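Local atomic coordinates of haloacid dehalogenase (Pseudomonas aeruginosa, PDB entry 3UMC), a protein that probably catalyses hydrolytic removal of halogen from L-2-haloacids, as a member of the haloacid dehalogenase-like hydrolase superfamily. Residues A[22-27]-A[186-191]; A[33-38]-A[120-125]; A[141-146]-A[164-169]; A[198-203]-A[227-232]. All blocks are in the same frame, centred on the assembly; numbering follows the deposited sequence.

Interaction 1: A[22-27]-A[186-191]; sequences MRAILF and LDLPPQ
Leu-188 lies against Arg-23 and Ala-24 at the start of strand 24-27 and meets them with its two methyl groups. From CB the side chain turns so that CG is anti to its own carbonyl carbon (chi1 -69°), and the fork that follows spreads the two methyls over Ala-24 and Arg-23. CD1 rests 3.6 Å from Ala-24 CB and also brushes the base of the arginine. CD2 lies 3.9 Å from Arg-23 CD, so that the leucine meets the aliphatic part of the arginine with the two chains nearly at right angles. The charged end of Arg-23 is engaged elsewhere, in a salt bridge from NE to Glu-192.

Further along the strand, Leu-186 takes over. Its CD1 sits 3.8 Å from Ala-24 CB and 3.9 Å from Leu-26 CD2, the two leucine side chains running antiparallel past one another. Ala-24 is thus touched by a methyl from each of the two leucines. Between them, Asp-187 has positive phi in a Schellman motif that ends helix 176-186, and the chain then turns toward strand 193-197. Leu-186 also packs on Trp-137 and on Leu-150 of the second subunit.

No hydrogen bond joins the two segments. The helix end with its following loop and the strand therefore meet through aliphatic carbons alone, and their attachment depends on burial and shape rather than on directed bonds.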
loop_
_atom_site.group_PDB
_atom_site.type_symbol
_atom_site.label_atom_id
_atom_site.label_comp_id
_atom_site.label_asym_id
_atom_site.label_seq_id
_atom_site.Cartn_x
_atom_site.Cartn_y
_atom_site.Cartn_z
HETATM N N MSE A 22 -13.085 2.950 -15.598
HETATM C CA MSE A 22 -11.874 3.382 -14.864
HETATM C C MSE A 22 -12.064 3.372 -13.356
HETATM O O MSE A 22 -12.934 4.064 -12.849
HETATM C CB MSE A 22 -11.445 4.750 -15.390
HETATM C CG MSE A 22 -9.946 5.114 -15.214
HETATM SE SE MSE A 22 -9.733 5.899 -13.403
HETATM C CE MSE A 22 -10.396 7.639 -13.884
ATOM N N ARG A 23 -11.261 2.571 -12.637
ATOM C CA ARG A 23 -11.459 2.321 -11.211
ATOM C C ARG A 23 -10.356 2.787 -10.269
ATOM O O ARG A 23 -10.582 2.889 -9.047
ATOM C CB ARG A 23 -11.669 0.840 -10.998
ATOM C CG ARG A 23 -13.081 0.389 -11.572
ATOM C CD ARG A 23 -13.291 -1.143 -11.679
ATOM N NE ARG A 23 -14.130 -1.475 -12.821
ATOM C CZ ARG A 23 -15.460 -1.297 -12.896
ATOM N NH1 ARG A 23 -16.176 -0.770 -11.876
ATOM N NH2 ARG A 23 -16.086 -1.657 -14.017
ATOM N N ALA A 24 -9.163 3.027 -10.820
ATOM C CA ALA A 24 -8.018 3.382 -10.015
ATOM C C ALA A 24 -7.223 4.478 -10.709
ATOM O O ALA A 24 -7.117 4.508 -11.926
ATOM C CB ALA A 24 -7.135 2.154 -9.787
ATOM N N ILE A 25 -6.648 5.373 -9.925
ATOM C CA ILE A 25 -5.780 6.381 -10.429
ATOM C C ILE A 25 -4.478 6.169 -9.728
ATOM O O ILE A 25 -4.366 6.210 -8.476
ATOM C CB ILE A 25 -6.274 7.818 -10.130
ATOM C CG1 ILE A 25 -7.672 8.040 -10.633
ATOM C CG2 ILE A 25 -5.416 8.833 -10.821
ATOM C CD1 ILE A 25 -8.246 9.379 -10.268
ATOM N N LEU A 26 -3.460 5.982 -10.544
ATOM C CA LEU A 26 -2.096 5.941 -10.076
ATOM C C LEU A 26 -1.542 7.358 -10.224
ATOM O O LEU A 26 -1.782 8.047 -11.198
ATOM C CB LEU A 26 -1.283 5.022 -10.997
ATOM C CG LEU A 26 -1.670 3.552 -11.157
ATOM C CD1 LEU A 26 -0.807 2.885 -12.309
ATOM C CD2 LEU A 26 -1.450 2.860 -9.888
ATOM N N PHE A 27 -0.722 7.743 -9.290
ATOM C CA PHE A 27 -0.109 9.015 -9.330
ATOM C C PHE A 27 1.392 8.929 -9.219
ATOM O O PHE A 27 1.900 8.354 -8.316
ATOM C CB PHE A 27 -0.541 9.828 -8.084
ATOM C CG PHE A 27 -1.940 10.245 -8.085
ATOM C CD1 PHE A 27 -2.294 11.492 -8.537
ATOM C CD2 PHE A 27 -2.915 9.411 -7.588
ATOM C CE1 PHE A 27 -3.546 11.904 -8.496
ATOM C CE2 PHE A 27 -4.235 9.839 -7.557
ATOM C CZ PHE A 27 -4.539 11.058 -7.989
ATOM N N LEU A 186 -3.369 -4.326 -8.472
ATOM C CA LEU A 186 -4.719 -3.796 -8.322
ATOM C C LEU A 186 -5.765 -4.737 -8.932
ATOM O O LEU A 186 -6.956 -4.502 -8.806
ATOM C CB LEU A 186 -4.847 -2.434 -9.010
ATOM C CG LEU A 186 -4.021 -1.291 -8.352
ATOM C CD1 LEU A 186 -4.098 0.036 -9.168
ATOM C CD2 LEU A 186 -4.356 -1.078 -6.874
ATOM N N ASP A 187 -5.283 -5.752 -9.651
ATOM C CA ASP A 187 -6.110 -6.738 -10.315
ATOM C C ASP A 187 -7.024 -6.046 -11.312
ATOM O O ASP A 187 -8.222 -6.297 -11.340
ATOM C CB ASP A 187 -6.911 -7.551 -9.308
ATOM C CG ASP A 187 -7.389 -8.986 -9.901
ATOM O OD1 ASP A 187 -6.686 -9.552 -10.780
ATOM O OD2 ASP A 187 -8.451 -9.511 -9.468
ATOM N N LEU A 188 -6.446 -5.136 -12.109
ATOM C CA LEU A 188 -7.212 -4.393 -13.118
ATOM C C LEU A 188 -6.561 -4.467 -14.478
ATOM O O LEU A 188 -5.379 -4.481 -14.557
ATOM C CB LEU A 188 -7.376 -2.939 -12.704
ATOM C CG LEU A 188 -8.262 -2.584 -11.507
ATOM C CD1 LEU A 188 -7.980 -1.049 -11.166
ATOM C CD2 LEU A 188 -9.770 -2.828 -11.715
ATOM N N PRO A 189 -7.351 -4.573 -15.562
ATOM C CA PRO A 189 -6.714 -4.364 -16.845
ATOM C C PRO A 189 -6.258 -2.899 -16.929
ATOM O O PRO A 189 -6.892 -2.055 -16.339
ATOM C CB PRO A 189 -7.836 -4.636 -17.878
ATOM C CG PRO A 189 -9.148 -4.395 -17.115
ATOM C CD PRO A 189 -8.824 -4.692 -15.649
ATOM N N PRO A 190 -5.176 -2.622 -17.652
ATOM C CA PRO A 190 -4.606 -1.298 -17.906
ATOM C C PRO A 190 -5.644 -0.262 -18.332
ATOM O O PRO A 190 -5.627 0.868 -17.857
ATOM C CB PRO A 190 -3.626 -1.564 -19.012
ATOM C CG PRO A 190 -3.078 -2.896 -18.685
ATOM C CD PRO A 190 -4.301 -3.681 -18.187
ATOM N N GLN A 191 -6.584 -0.649 -19.173
ATOM C CA GLN A 191 -7.565 0.286 -19.647
ATOM C C GLN A 191 -8.489 0.739 -18.518
ATOM O O GLN A 191 -9.276 1.663 -18.708
ATOM C CB GLN A 191 -8.396 -0.338 -20.799
ATOM C CG GLN A 191 -7.562 -0.720 -22.040
ATOM C CD GLN A 191 -6.800 -2.042 -21.882
ATOM O OE1 GLN A 191 -7.084 -2.873 -20.954
ATOM N NE2 GLN A 191 -5.828 -2.264 -22.796
#

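Interaction 2: A[33-38]-A[120-125]; sequences LVDWRS and RPWPDT
Leu-33 O is gripped by two donors from 120-125. The hydroxyl Thr-125 OG1 gives it a bond of 2.6 Å, lying in the carbonyl plane on a lone pair, while Trp-122 N donates over 3.1 Å from a position tilted 29° out of that plane. Two residues on, Asp-35 N returns a bond of 2.8 Å to Arg-120 O. Between these links Val-34 and Pro-121 face each other as an antiparallel non-hydrogen-bonded pair, their side chains diverging.

The indole of Trp-122 is covered on one face by Asp-35, whose CB stands 3.5 Å from the centroid of the six-membered ring in a CH-pi contact. With CG of the aspartate anti to the backbone N (chi1 -180°), the carboxylate continues across the benzo end of the indole, its plane only 11° from that of the ring. It is held there by Ser-38: the amide Ser-38 N reaches OD1 of Asp-35, and Ser-38 OG donates to Asp-35 OD2 at 2.7 Å, both from above the carboxylate plane. Asp-35 is thereby the N-cap of helix 36-50 as well as the lid on the indole. Trp-122 NE1 is bonded to Gly-31 O, which fixes the ring from its other end.

Of the 81 residues between the segments, 54 are helical and none lie in strands. This fits the antiparallel flap of the haloacid dehalogenase fold, between whose two strands a helical cap is inserted: here the chain leaves the core and comes back.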
loop_
_atom_site.group_PDB
_atom_site.type_symbol
_atom_site.label_atom_id
_atom_site.label_comp_id
_atom_site.label_asym_id
_atom_site.label_seq_id
_atom_site.Cartn_x
_atom_site.Cartn_y
_atom_site.Cartn_z
ATOM N N LEU A 33 2.604 15.895 -7.192
ATOM C CA LEU A 33 1.786 16.107 -6.015
ATOM C C LEU A 33 2.506 16.964 -4.974
ATOM O O LEU A 33 1.835 17.644 -4.228
ATOM C CB LEU A 33 1.462 14.744 -5.408
ATOM C CG LEU A 33 0.584 13.743 -6.239
ATOM C CD1 LEU A 33 0.193 12.515 -5.386
ATOM C CD2 LEU A 33 -0.701 14.341 -6.706
ATOM N N VAL A 34 3.850 16.916 -4.905
ATOM C CA VAL A 34 4.623 17.615 -3.854
ATOM C C VAL A 34 5.769 18.397 -4.453
ATOM O O VAL A 34 6.358 18.036 -5.487
ATOM C CB VAL A 34 5.197 16.644 -2.768
ATOM C CG1 VAL A 34 4.044 15.919 -1.974
ATOM C CG2 VAL A 34 6.154 15.649 -3.405
ATOM N N ASP A 35 6.046 19.524 -3.833
ATOM C CA ASP A 35 7.075 20.456 -4.293
ATOM C C ASP A 35 8.346 20.129 -3.571
ATOM O O ASP A 35 8.636 20.691 -2.502
ATOM C CB ASP A 35 6.619 21.876 -3.963
ATOM C CG ASP A 35 7.605 22.968 -4.396
ATOM O OD1 ASP A 35 8.688 22.690 -5.005
ATOM O OD2 ASP A 35 7.228 24.103 -4.056
ATOM N N TRP A 36 9.150 19.262 -4.169
ATOM C CA TRP A 36 10.360 18.797 -3.539
ATOM C C TRP A 36 11.394 19.948 -3.449
ATOM O O TRP A 36 12.074 20.099 -2.457
ATOM C CB TRP A 36 10.911 17.556 -4.272
ATOM C CG TRP A 36 11.086 17.734 -5.692
ATOM C CD1 TRP A 36 10.154 17.472 -6.701
ATOM C CD2 TRP A 36 12.244 18.270 -6.342
ATOM N NE1 TRP A 36 10.687 17.811 -7.937
ATOM C CE2 TRP A 36 11.957 18.318 -7.742
ATOM C CE3 TRP A 36 13.483 18.762 -5.876
ATOM C CZ2 TRP A 36 12.865 18.825 -8.663
ATOM C CZ3 TRP A 36 14.401 19.254 -6.796
ATOM C CH2 TRP A 36 14.085 19.292 -8.174
ATOM N N ARG A 37 11.491 20.758 -4.494
ATOM C CA ARG A 37 12.536 21.745 -4.584
ATOM C C ARG A 37 12.428 22.777 -3.453
ATOM O O ARG A 37 13.451 23.016 -2.737
ATOM C CB ARG A 37 12.483 22.416 -5.948
ATOM C CG ARG A 37 13.497 23.504 -6.142
ATOM C CD ARG A 37 13.552 23.942 -7.571
ATOM N NE ARG A 37 14.767 24.717 -7.834
ATOM C CZ ARG A 37 14.876 26.028 -7.645
ATOM N NH1 ARG A 37 13.872 26.739 -7.177
ATOM N NH2 ARG A 37 16.022 26.632 -7.931
ATOM N N SER A 38 11.237 23.367 -3.270
ATOM C CA SER A 38 11.027 24.295 -2.135
ATOM C C SER A 38 11.332 23.655 -0.774
ATOM O O SER A 38 11.927 24.305 0.132
ATOM C CB SER A 38 9.600 24.860 -2.029
ATOM O OG SER A 38 9.247 25.656 -3.137
ATOM N N ARG A 120 6.386 19.268 0.904
ATOM C CA ARG A 120 5.197 20.016 0.957
ATOM C C ARG A 120 4.313 19.683 -0.254
ATOM O O ARG A 120 4.757 19.739 -1.370
ATOM C CB ARG A 120 5.518 21.514 0.963
ATOM C CG ARG A 120 4.256 22.434 0.937
ATOM C CD ARG A 120 4.596 24.044 0.981
ATOM N NE ARG A 120 5.196 24.338 2.282
ATOM C CZ ARG A 120 6.506 24.477 2.535
ATOM N NH1 ARG A 120 6.894 24.654 3.802
ATOM N NH2 ARG A 120 7.430 24.459 1.550
ATOM N N PRO A 121 3.048 19.431 -0.005
ATOM C CA PRO A 121 2.059 19.274 -1.076
ATOM C C PRO A 121 1.791 20.599 -1.833
ATOM O O PRO A 121 1.732 21.630 -1.167
ATOM C CB PRO A 121 0.815 18.856 -0.306
ATOM C CG PRO A 121 0.966 19.405 1.059
ATOM C CD PRO A 121 2.420 19.416 1.347
ATOM N N TRP A 122 1.539 20.577 -3.154
ATOM C CA TRP A 122 0.898 21.753 -3.788
ATOM C C TRP A 122 -0.443 22.076 -3.149
ATOM O O TRP A 122 -1.070 21.188 -2.570
ATOM C CB TRP A 122 0.760 21.570 -5.301
ATOM C CG TRP A 122 2.087 21.229 -6.006
ATOM C CD1 TRP A 122 2.416 20.039 -6.530
ATOM C CD2 TRP A 122 3.194 22.081 -6.238
ATOM N NE1 TRP A 122 3.650 20.073 -7.087
ATOM C CE2 TRP A 122 4.166 21.322 -6.918
ATOM C CE3 TRP A 122 3.467 23.424 -5.955
ATOM C CZ2 TRP A 122 5.383 21.845 -7.313
ATOM C CZ3 TRP A 122 4.687 23.955 -6.350
ATOM C CH2 TRP A 122 5.621 23.165 -7.040
ATOM N N PRO A 123 -0.945 23.340 -3.281
ATOM C CA PRO A 123 -2.189 23.776 -2.623
ATOM C C PRO A 123 -3.421 22.968 -2.918
ATOM O O PRO A 123 -4.358 22.906 -2.082
ATOM C CB PRO A 123 -2.406 25.183 -3.186
ATOM C CG PRO A 123 -0.978 25.703 -3.437
ATOM C CD PRO A 123 -0.239 24.473 -3.928
ATOM N N ASP A 124 -3.424 22.307 -4.087
ATOM C CA ASP A 124 -4.533 21.507 -4.519
ATOM C C ASP A 124 -4.424 20.028 -4.140
ATOM O O ASP A 124 -5.377 19.260 -4.286
ATOM C CB ASP A 124 -4.684 21.593 -6.045
ATOM C CG ASP A 124 -3.430 21.095 -6.808
ATOM O OD1 ASP A 124 -2.405 21.812 -6.853
ATOM O OD2 ASP A 124 -3.489 20.041 -7.441
ATOM N N THR A 125 -3.245 19.590 -3.765
ATOM C CA THR A 125 -3.018 18.144 -3.749
ATOM C C THR A 125 -3.953 17.424 -2.785
ATOM O O THR A 125 -4.684 16.517 -3.176
ATOM C CB THR A 125 -1.568 17.798 -3.404
ATOM O OG1 THR A 125 -0.739 18.186 -4.492
ATOM C CG2 THR A 125 -1.395 16.267 -3.093
#

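Interaction 3: A[141-146]-A[164-169]; sequences LSNGNT and LCADLF
Thr-146 and Asp-167 meet with their side chains at about a right angle, and the carboxylate takes hold of the threonine's backbone N and its hydroxyl. Asp-167 OD1 accepts Thr-146 OG1 at 2.8 Å on its syn side, close to the carboxylate plane, and Thr-146 N at 3.0 Å from well above that plane. A weak bond from the same amide reaches OD2. The aspartate's CG stands between its own backbone N and carbonyl carbon (chi1 69°), which turns the group back to the first turn of helix 146-156, where the helix dipole would probably favour a negative charge. One water joins Asp-167 OD2 to ND2 of Asn-145, whose OD1 accepts from Asp-86 N; a second donates to Thr-146 OG1 and accepts from Cys-165 N.

Cys-165 packs against the 142-146 turn. Its CB comes within 3.0 Å of Gly-144 O, a tight fit, and SG lies 3.3 Å from the same oxygen. Alongside, the backbones are tied by Ala-166 N to Ser-142 O at 3.0 Å. Where the two segments begin, Leu-141 and Leu-164 cross obliquely, with Leu-141 CD1 4.2 Å from Leu-164 CB.

The Leu-Ser-Asn-Gly run following strand 137-140 fits superfamily motif II. Leu-26 of strand 24-27 and Ala-182 of helix 176-186 both touch Leu-141 and Leu-164, Met-149 of helix 146-156 packs on Ser-142 and Cys-165, and Leu-185 of the second subunit lies against Asp-167 and Leu-168. The contact thus closes the beta-alpha-beta crossover from strand 137-140 through helix 146-156 to strand 162-163, beside the subunit interface.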
loop_
_atom_site.group_PDB
_atom_site.type_symbol
_atom_site.label_atom_id
_atom_site.label_comp_id
_atom_site.label_asym_id
_atom_site.label_seq_id
_atom_site.Cartn_x
_atom_site.Cartn_y
_atom_site.Cartn_z
ATOM N N LEU A 141 2.578 5.794 -7.557
ATOM C CA LEU A 141 3.463 5.074 -8.478
ATOM C C LEU A 141 4.755 5.821 -8.589
ATOM O O LEU A 141 4.914 6.636 -9.447
ATOM C CB LEU A 141 2.811 4.928 -9.853
ATOM C CG LEU A 141 3.416 3.892 -10.809
ATOM C CD1 LEU A 141 2.895 2.448 -10.487
ATOM C CD2 LEU A 141 3.029 4.325 -12.216
ATOM N N SER A 142 5.684 5.529 -7.707
ATOM C CA SER A 142 6.858 6.341 -7.523
ATOM C C SER A 142 8.154 5.549 -7.672
ATOM O O SER A 142 8.247 4.370 -7.327
ATOM C CB SER A 142 6.839 6.908 -6.111
ATOM O OG SER A 142 7.884 7.830 -5.936
ATOM N N ASN A 143 9.178 6.261 -8.134
ATOM C CA ASN A 143 10.525 5.777 -8.046
ATOM C C ASN A 143 11.028 5.735 -6.622
ATOM O O ASN A 143 11.881 4.946 -6.299
ATOM C CB ASN A 143 11.424 6.622 -8.955
ATOM C CG ASN A 143 11.161 6.336 -10.393
ATOM O OD1 ASN A 143 10.829 5.211 -10.732
ATOM N ND2 ASN A 143 11.314 7.314 -11.238
ATOM N N GLY A 144 10.502 6.599 -5.761
ATOM C CA GLY A 144 10.729 6.492 -4.336
ATOM C C GLY A 144 10.431 5.101 -3.811
ATOM O O GLY A 144 9.366 4.507 -4.159
ATOM N N ASN A 145 11.316 4.554 -2.983
ATOM C CA ASN A 145 11.056 3.264 -2.352
ATOM C C ASN A 145 9.936 3.402 -1.315
ATOM O O ASN A 145 9.676 4.494 -0.765
ATOM C CB ASN A 145 12.301 2.669 -1.665
ATOM C CG ASN A 145 13.005 3.686 -0.763
ATOM O OD1 ASN A 145 13.501 4.731 -1.232
ATOM N ND2 ASN A 145 13.008 3.412 0.525
ATOM N N THR A 146 9.348 2.256 -1.013
ATOM C CA THR A 146 8.173 2.175 -0.189
ATOM C C THR A 146 8.361 2.941 1.109
ATOM O O THR A 146 7.560 3.761 1.471
ATOM C CB THR A 146 7.805 0.680 0.013
ATOM O OG1 THR A 146 7.450 0.091 -1.238
ATOM C CG2 THR A 146 6.664 0.530 0.981
ATOM N N LEU A 164 2.547 1.799 -4.646
ATOM C CA LEU A 164 3.086 0.847 -5.638
ATOM C C LEU A 164 4.415 1.322 -6.180
ATOM O O LEU A 164 4.477 1.841 -7.253
ATOM C CB LEU A 164 2.091 0.668 -6.797
ATOM C CG LEU A 164 0.810 0.016 -6.330
ATOM C CD1 LEU A 164 -0.298 0.199 -7.331
ATOM C CD2 LEU A 164 0.995 -1.418 -5.886
ATOM N N CYS A 165 5.461 1.205 -5.395
ATOM C CA CYS A 165 6.718 1.852 -5.682
ATOM C C CYS A 165 7.673 0.896 -6.414
ATOM O O CYS A 165 7.458 -0.282 -6.468
ATOM C CB CYS A 165 7.364 2.255 -4.376
ATOM S SG CYS A 165 6.305 3.435 -3.433
ATOM N N ALA A 166 8.744 1.465 -6.907
ATOM C CA ALA A 166 9.682 0.843 -7.765
ATOM C C ALA A 166 10.281 -0.377 -7.126
ATOM O O ALA A 166 10.528 -1.376 -7.822
ATOM C CB ALA A 166 10.770 1.841 -8.130
ATOM N N ASP A 167 10.512 -0.277 -5.815
ATOM C CA ASP A 167 11.068 -1.402 -5.093
ATOM C C ASP A 167 10.113 -2.570 -4.917
ATOM O O ASP A 167 10.556 -3.559 -4.468
ATOM C CB ASP A 167 11.726 -0.997 -3.767
ATOM C CG ASP A 167 10.746 -0.510 -2.682
ATOM O OD1 ASP A 167 9.634 0.006 -2.973
ATOM O OD2 ASP A 167 11.100 -0.690 -1.496
ATOM N N LEU A 168 8.819 -2.484 -5.260
ATOM C CA LEU A 168 7.985 -3.669 -5.277
ATOM C C LEU A 168 8.360 -4.496 -6.518
ATOM O O LEU A 168 8.174 -5.691 -6.557
ATOM C CB LEU A 168 6.474 -3.362 -5.373
ATOM C CG LEU A 168 5.724 -2.563 -4.341
ATOM C CD1 LEU A 168 4.179 -2.697 -4.541
ATOM C CD2 LEU A 168 6.166 -2.946 -2.951
ATOM N N PHE A 169 8.842 -3.829 -7.552
ATOM C CA PHE A 169 8.972 -4.430 -8.869
ATOM C C PHE A 169 10.420 -4.604 -9.271
ATOM O O PHE A 169 10.707 -5.289 -10.216
ATOM C CB PHE A 169 8.281 -3.536 -9.888
ATOM C CG PHE A 169 6.880 -3.147 -9.500
ATOM C CD1 PHE A 169 5.879 -4.083 -9.440
ATOM C CD2 PHE A 169 6.571 -1.839 -9.200
ATOM C CE1 PHE A 169 4.616 -3.729 -9.064
ATOM C CE2 PHE A 169 5.249 -1.464 -8.900
ATOM C CZ PHE A 169 4.292 -2.410 -8.797
HETATM O O HOH W 1 11.331 0.697 0.999
HETATM O O HOH W 2 5.133 0.264 -2.647
#

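Interaction 4: A[198-203]-A[227-232]; sequences AHNYDL and SQDLAA
Asp-229 OD1 receives two hydrogen bonds from Asn-200. The backbone N of Asn-200 donates to it almost straight (172°) at 2.9 Å, coming from above the carboxylate plane, while Asn-200 ND2 uses the anti lone pair of Asp-229 OD1, also at 2.9 Å. The second hydrogen of the amide goes to Ala-231 O, 3.0 Å from ND2, and Asn-200 OD1 is bonded to Trp-236 NE1 and Glu-233 N. With both ends of the amide engaged, its flip is settled.

Two waters extend the junction: one donates to Ala-198 O and to Asp-229 O, the other accepts from Tyr-201 N and donates to Asp-229 OD2. Outward from these bonds, Asp-229 OD2 lies at the edge of the His-199 ring and 3.5 Å from His-199 CB, with the carboxylate turned 56° from the ring. Asp-229 CB rests 3.4 Å from Ala-198 O. His-199 NE2 itself is bonded to Glu-221.

An acidic side chain thus meets the first turn of helix 200-208, just beyond strand 193-197. His-199 and Asp-202 touch Asp-28, which heads an Asp-Val-Phe-Gly-Thr sequence matching superfamily motif I, a setting consistent with the motif IV loop of haloacid dehalogenase-like enzymes.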
loop_
_atom_site.group_PDB
_atom_site.type_symbol
_atom_site.label_atom_id
_atom_site.label_comp_id
_atom_site.label_asym_id
_atom_site.label_seq_id
_atom_site.Cartn_x
_atom_site.Cartn_y
_atom_site.Cartn_z
ATOM N N ALA A 198 2.704 14.925 -13.817
ATOM C CA ALA A 198 3.156 16.208 -14.348
ATOM C C ALA A 198 4.232 16.059 -15.415
ATOM O O ALA A 198 4.801 17.055 -15.909
ATOM C CB ALA A 198 3.680 17.062 -13.194
ATOM N N HIS A 199 4.582 14.831 -15.772
ATOM C CA HIS A 199 5.766 14.633 -16.658
ATOM C C HIS A 199 5.329 13.795 -17.867
ATOM O O HIS A 199 4.718 12.677 -17.721
ATOM C CB HIS A 199 6.971 14.064 -15.872
ATOM C CG HIS A 199 7.194 14.719 -14.544
ATOM N ND1 HIS A 199 6.920 14.097 -13.340
ATOM C CD2 HIS A 199 7.484 15.991 -14.244
ATOM C CE1 HIS A 199 7.141 14.941 -12.361
ATOM N NE2 HIS A 199 7.505 16.099 -12.886
ATOM N N ASN A 200 5.510 14.359 -19.051
ATOM C CA ASN A 200 5.025 13.688 -20.267
ATOM C C ASN A 200 5.686 12.329 -20.498
ATOM O O ASN A 200 5.025 11.487 -21.073
ATOM C CB ASN A 200 5.261 14.549 -21.516
ATOM C CG ASN A 200 4.263 15.720 -21.616
ATOM O OD1 ASN A 200 3.135 15.576 -22.084
ATOM N ND2 ASN A 200 4.707 16.887 -21.202
ATOM N N TYR A 201 6.965 12.133 -20.066
ATOM C CA TYR A 201 7.660 10.875 -20.315
ATOM C C TYR A 201 6.930 9.722 -19.620
ATOM O O TYR A 201 6.864 8.621 -20.119
ATOM C CB TYR A 201 9.153 10.910 -19.867
ATOM C CG TYR A 201 9.291 10.464 -18.441
ATOM C CD1 TYR A 201 9.445 9.118 -18.142
ATOM C CD2 TYR A 201 9.137 11.380 -17.364
ATOM C CE1 TYR A 201 9.494 8.676 -16.792
ATOM C CE2 TYR A 201 9.207 10.957 -16.035
ATOM C CZ TYR A 201 9.377 9.602 -15.756
ATOM O OH TYR A 201 9.421 9.127 -14.457
ATOM N N ASP A 202 6.346 10.007 -18.465
ATOM C CA ASP A 202 5.639 9.011 -17.670
ATOM C C ASP A 202 4.328 8.600 -18.298
ATOM O O ASP A 202 3.924 7.415 -18.320
ATOM C CB ASP A 202 5.377 9.628 -16.274
ATOM C CG ASP A 202 5.248 8.586 -15.154
ATOM O OD1 ASP A 202 5.416 7.368 -15.364
ATOM O OD2 ASP A 202 4.955 9.031 -14.033
ATOM N N LEU A 203 3.632 9.619 -18.801
ATOM C CA LEU A 203 2.355 9.450 -19.420
ATOM C C LEU A 203 2.544 8.689 -20.780
ATOM O O LEU A 203 1.716 7.902 -21.191
ATOM C CB LEU A 203 1.754 10.821 -19.613
ATOM C CG LEU A 203 1.339 11.580 -18.339
ATOM C CD1 LEU A 203 0.731 12.873 -18.792
ATOM C CD2 LEU A 203 0.271 10.782 -17.513
ATOM N N SER A 227 11.923 24.749 -17.996
ATOM C CA SER A 227 11.670 24.685 -19.405
ATOM C C SER A 227 10.962 23.408 -19.876
ATOM O O SER A 227 10.543 23.361 -21.021
ATOM C CB SER A 227 13.031 24.789 -20.152
ATOM O OG SER A 227 13.820 23.616 -19.893
ATOM N N GLN A 228 10.929 22.358 -19.054
ATOM C CA GLN A 228 10.391 21.057 -19.422
ATOM C C GLN A 228 8.962 20.888 -18.858
ATOM O O GLN A 228 8.655 21.411 -17.775
ATOM C CB GLN A 228 11.252 19.922 -18.896
ATOM C CG GLN A 228 12.591 19.738 -19.590
ATOM C CD GLN A 228 12.500 18.964 -20.920
ATOM O OE1 GLN A 228 12.738 19.543 -22.000
ATOM N NE2 GLN A 228 12.149 17.651 -20.853
ATOM N N ASP A 229 8.123 20.167 -19.624
ATOM C CA ASP A 229 6.842 19.690 -19.165
ATOM C C ASP A 229 5.954 20.865 -18.777
ATOM O O ASP A 229 5.222 20.753 -17.811
ATOM C CB ASP A 229 6.976 18.695 -17.979
ATOM C CG ASP A 229 7.496 17.331 -18.422
ATOM O OD1 ASP A 229 7.001 16.835 -19.462
ATOM O OD2 ASP A 229 8.345 16.728 -17.731
ATOM N N LEU A 230 6.009 21.946 -19.578
ATOM C CA LEU A 230 5.175 23.106 -19.393
ATOM C C LEU A 230 3.785 22.841 -19.954
ATOM O O LEU A 230 2.828 23.434 -19.529
ATOM C CB LEU A 230 5.800 24.373 -20.007
ATOM C CG LEU A 230 7.127 24.806 -19.381
ATOM C CD1 LEU A 230 7.606 26.193 -19.923
ATOM C CD2 LEU A 230 7.017 24.846 -17.855
ATOM N N ALA A 231 3.697 21.917 -20.893
ATOM C CA ALA A 231 2.456 21.612 -21.522
ATOM C C ALA A 231 2.354 20.162 -21.949
ATOM O O ALA A 231 3.310 19.420 -21.896
ATOM C CB ALA A 231 2.240 22.558 -22.776
ATOM N N ALA A 232 1.158 19.778 -22.362
ATOM C CA ALA A 232 0.909 18.422 -22.826
ATOM C C ALA A 232 1.518 18.244 -24.250
ATOM O O ALA A 232 1.257 19.045 -25.161
ATOM C CB ALA A 232 -0.583 18.059 -22.786
HETATM O O HOH W 3 4.706 19.852 -15.366
HETATM O O HOH W 4 8.813 14.411 -19.273
#

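How the interactions relate
Strand 24-27 connects interaction 1 with two of the others. Phe-27 O is 2.8 Å from Leu-141 N, a probable hydrogen bond to interaction 3, and Leu-26 CD2 packs 3.9 Å from Leu-164 CD1; Phe-27 CD1 also reaches Leu-33 CD2 of interaction 2 at 3.7 Å. Interactions 2 and 3 are both nested in the chain loop closed by interaction 1, and interactions 1 and 3 both touch the second subunit. Interaction 4 meets interaction 3 where Asn-143 ND2 is 4.2 Å from Tyr-201 OH, and its nearest atoms are about 6 Å from those of interaction 2. Lys-173, bonded to Leu-141 O and Asp-202, links 141-146 with 198-203 near the probable active site around Asp-28.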